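Local coordinates for extracellular solute-binding protein, family 1 (Bifidobacterium longum subsp. infantis, PDB 6FTH), which probably captures human milk oligosaccharides outside the cell and delivers them to an ABC transporter for uptake, at residues Gln469-Val474 with Gln497-Leu503. Numbering follows the deposited sequence.
Sequences QISNVV and QLDSLGL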
loop_
_atom_site.group_PDB
_atom_site.type_symbol
_atom_site.label_atom_id
_atom_site.label_comp_id
_atom_site.label_asym_id
_atom_site.label_seq_id
_atom_site.Cartn_x
_atom_site.Cartn_y
_atom_site.Cartn_z
ATOM N N GLN A 469 13.970 -17.753 -2.572
ATOM C CA GLN A 469 14.768 -18.242 -3.681
ATOM C C GLN A 469 14.165 -17.844 -5.019
ATOM O O GLN A 469 14.884 -17.442 -5.948
ATOM C CB GLN A 469 14.896 -19.771 -3.598
ATOM C CG GLN A 469 15.404 -20.276 -2.245
ATOM C CD GLN A 469 16.755 -19.669 -1.885
ATOM O OE1 GLN A 469 17.572 -19.391 -2.762
ATOM N NE2 GLN A 469 16.955 -19.397 -0.617
ATOM N N ILE A 470 12.834 -17.944 -5.127
ATOM C CA ILE A 470 12.149 -17.564 -6.360
ATOM C C ILE A 470 12.458 -16.112 -6.713
ATOM O O ILE A 470 12.724 -15.781 -7.876
ATOM C CB ILE A 470 10.633 -17.793 -6.189
ATOM C CG1 ILE A 470 10.301 -19.289 -6.160
ATOM C CG2 ILE A 470 9.829 -17.088 -7.286
ATOM C CD1 ILE A 470 8.941 -19.586 -5.580
ATOM N N SER A 471 12.431 -15.231 -5.715
ATOM C CA SER A 471 12.533 -13.810 -6.013
ATOM C C SER A 471 13.892 -13.455 -6.597
ATOM O O SER A 471 13.977 -12.579 -7.470
ATOM C CB SER A 471 12.219 -12.983 -4.774
ATOM O OG SER A 471 13.093 -13.256 -3.716
ATOM N N ASN A 472 14.959 -14.126 -6.149
ATOM C CA ASN A 472 16.283 -13.845 -6.700
ATOM C C ASN A 472 16.314 -14.116 -8.197
ATOM O O ASN A 472 16.851 -13.317 -8.975
ATOM C CB ASN A 472 17.353 -14.697 -6.018
ATOM C CG ASN A 472 17.542 -14.377 -4.547
ATOM O OD1 ASN A 472 17.377 -13.242 -4.106
ATOM N ND2 ASN A 472 17.930 -15.397 -3.777
ATOM N N VAL A 473 15.743 -15.243 -8.626
ATOM C CA VAL A 473 15.714 -15.572 -10.044
ATOM C C VAL A 473 14.841 -14.583 -10.797
ATOM O O VAL A 473 15.233 -14.062 -11.843
ATOM C CB VAL A 473 15.233 -17.023 -10.251
ATOM C CG1 VAL A 473 15.069 -17.364 -11.733
ATOM C CG2 VAL A 473 16.187 -18.009 -9.539
ATOM N N VAL A 474 13.630 -14.335 -10.290
ATOM C CA VAL A 474 12.687 -13.473 -10.997
ATOM C C VAL A 474 13.288 -12.090 -11.204
ATOM O O VAL A 474 13.220 -11.529 -12.307
ATOM C CB VAL A 474 11.348 -13.395 -10.236
ATOM C CG1 VAL A 474 10.422 -12.325 -10.866
ATOM C CG2 VAL A 474 10.623 -14.734 -10.260
ATOM N N GLN A 497 12.946 -23.626 -13.654
ATOM C CA GLN A 497 13.713 -23.267 -12.472
ATOM C C GLN A 497 12.801 -22.825 -11.331
ATOM O O GLN A 497 13.006 -23.217 -10.176
ATOM C CB GLN A 497 14.762 -22.187 -12.800
ATOM C CG GLN A 497 15.700 -21.867 -11.650
ATOM C CD GLN A 497 16.820 -20.916 -12.035
ATOM O OE1 GLN A 497 16.802 -20.310 -13.101
ATOM N NE2 GLN A 497 17.805 -20.798 -11.169
ATOM N N LEU A 498 11.786 -21.995 -11.620
ATOM C CA LEU A 498 10.891 -21.551 -10.550
ATOM C C LEU A 498 10.124 -22.724 -9.957
ATOM O O LEU A 498 9.932 -22.800 -8.738
ATOM C CB LEU A 498 9.916 -20.481 -11.060
ATOM C CG LEU A 498 10.574 -19.187 -11.586
ATOM C CD1 LEU A 498 9.498 -18.084 -11.709
ATOM C CD2 LEU A 498 11.726 -18.705 -10.693
ATOM N N ASP A 499 9.715 -23.660 -10.806
ATOM C CA ASP A 499 9.056 -24.877 -10.322
ATOM C C ASP A 499 9.979 -25.660 -9.397
ATOM O O ASP A 499 9.551 -26.130 -8.337
ATOM C CB ASP A 499 8.633 -25.745 -11.505
ATOM C CG ASP A 499 7.394 -25.211 -12.225
ATOM O OD1 ASP A 499 6.842 -24.185 -11.786
ATOM O OD2 ASP A 499 6.981 -25.825 -13.232
ATOM N N SER A 500 11.265 -25.761 -9.750
ATOM C CA SER A 500 12.225 -26.460 -8.902
ATOM C C SER A 500 12.409 -25.782 -7.553
ATOM O O SER A 500 12.840 -26.433 -6.599
ATOM C CB SER A 500 13.578 -26.547 -9.610
ATOM O OG SER A 500 14.317 -25.340 -9.506
ATOM N N LEU A 501 12.080 -24.495 -7.451
ATOM C CA LEU A 501 12.168 -23.722 -6.228
ATOM C C LEU A 501 10.852 -23.671 -5.458
ATOM O O LEU A 501 10.758 -22.978 -4.442
ATOM C CB LEU A 501 12.690 -22.306 -6.557
ATOM C CG LEU A 501 14.071 -22.261 -7.224
ATOM C CD1 LEU A 501 14.411 -20.842 -7.639
ATOM C CD2 LEU A 501 15.127 -22.772 -6.235
ATOM N N GLY A 502 9.839 -24.414 -5.906
ATOM C CA GLY A 502 8.607 -24.555 -5.157
ATOM C C GLY A 502 7.460 -23.673 -5.609
ATOM O O GLY A 502 6.480 -23.563 -4.877
ATOM N N LEU A 503 7.566 -23.017 -6.776
ATOM C CA LEU A 503 6.481 -22.124 -7.201
ATOM C C LEU A 503 5.126 -22.819 -7.175
ATOM O O LEU A 503 4.140 -22.231 -6.713
ATOM C CB LEU A 503 6.757 -21.552 -8.586
ATOM C CG LEU A 503 5.698 -20.581 -9.109
ATOM C CD1 LEU A 503 5.603 -19.414 -8.189
ATOM C CD2 LEU A 503 6.038 -20.105 -10.504
#
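The carbonyl oxygen of Gln497, a residue whose side chain rests on Val473, takes two donors at the end of its helix: Ser500 OG at 2.6 Å, tilted 18° from the carbonyl plane, and, weakly, Leu501 N. Helices 457-484 and 487-500 form a helical hairpin near the C-terminus of this solute-binding protein, and here the second arm ends in a Schellman motif, with Leu503 N bonded to Leu498 O and Gly502 N to Asp499 O. Gly502, at positive phi (99°), is the C-prime residue and also stands just before helix 503-518, so the chain turns from one helix into the next beside Ile470.

No hydrogen bond crosses between the two segments, and most of the contact is between aliphatic groups. The side chains of Ile470 and Leu501 run alongside one another, pointing opposite ways, with CG1 of Ile470 3.9 Å from Leu501 CB. With CG1 anti to its own carbonyl carbon (chi1 -71°) and the chain extended beyond it, Ile470 carries CD1 over the turn to 3.9 Å from Leu503 N. An alanine here would lose both of these contacts and is likely to leave a gap between Leu501 and the start of helix 503-518.

One turn further along, Val473 divides its methyls: CG1 sits 3.7 Å from Leu498 CD2, while CG2 meets Leu501 CD1. The side chain of Leu498 lies roughly perpendicular to that of Val474, its CD1 3.8 Å from Val474 CG2, and Leu246, from a loop, touches Ile470, Val474 and Leu498 alike. At the exposed margin the extended side chain of Gln497 brings its amide against both Val473 methyls, OE1 near CG1 and NE2 3.6 Å from CG2.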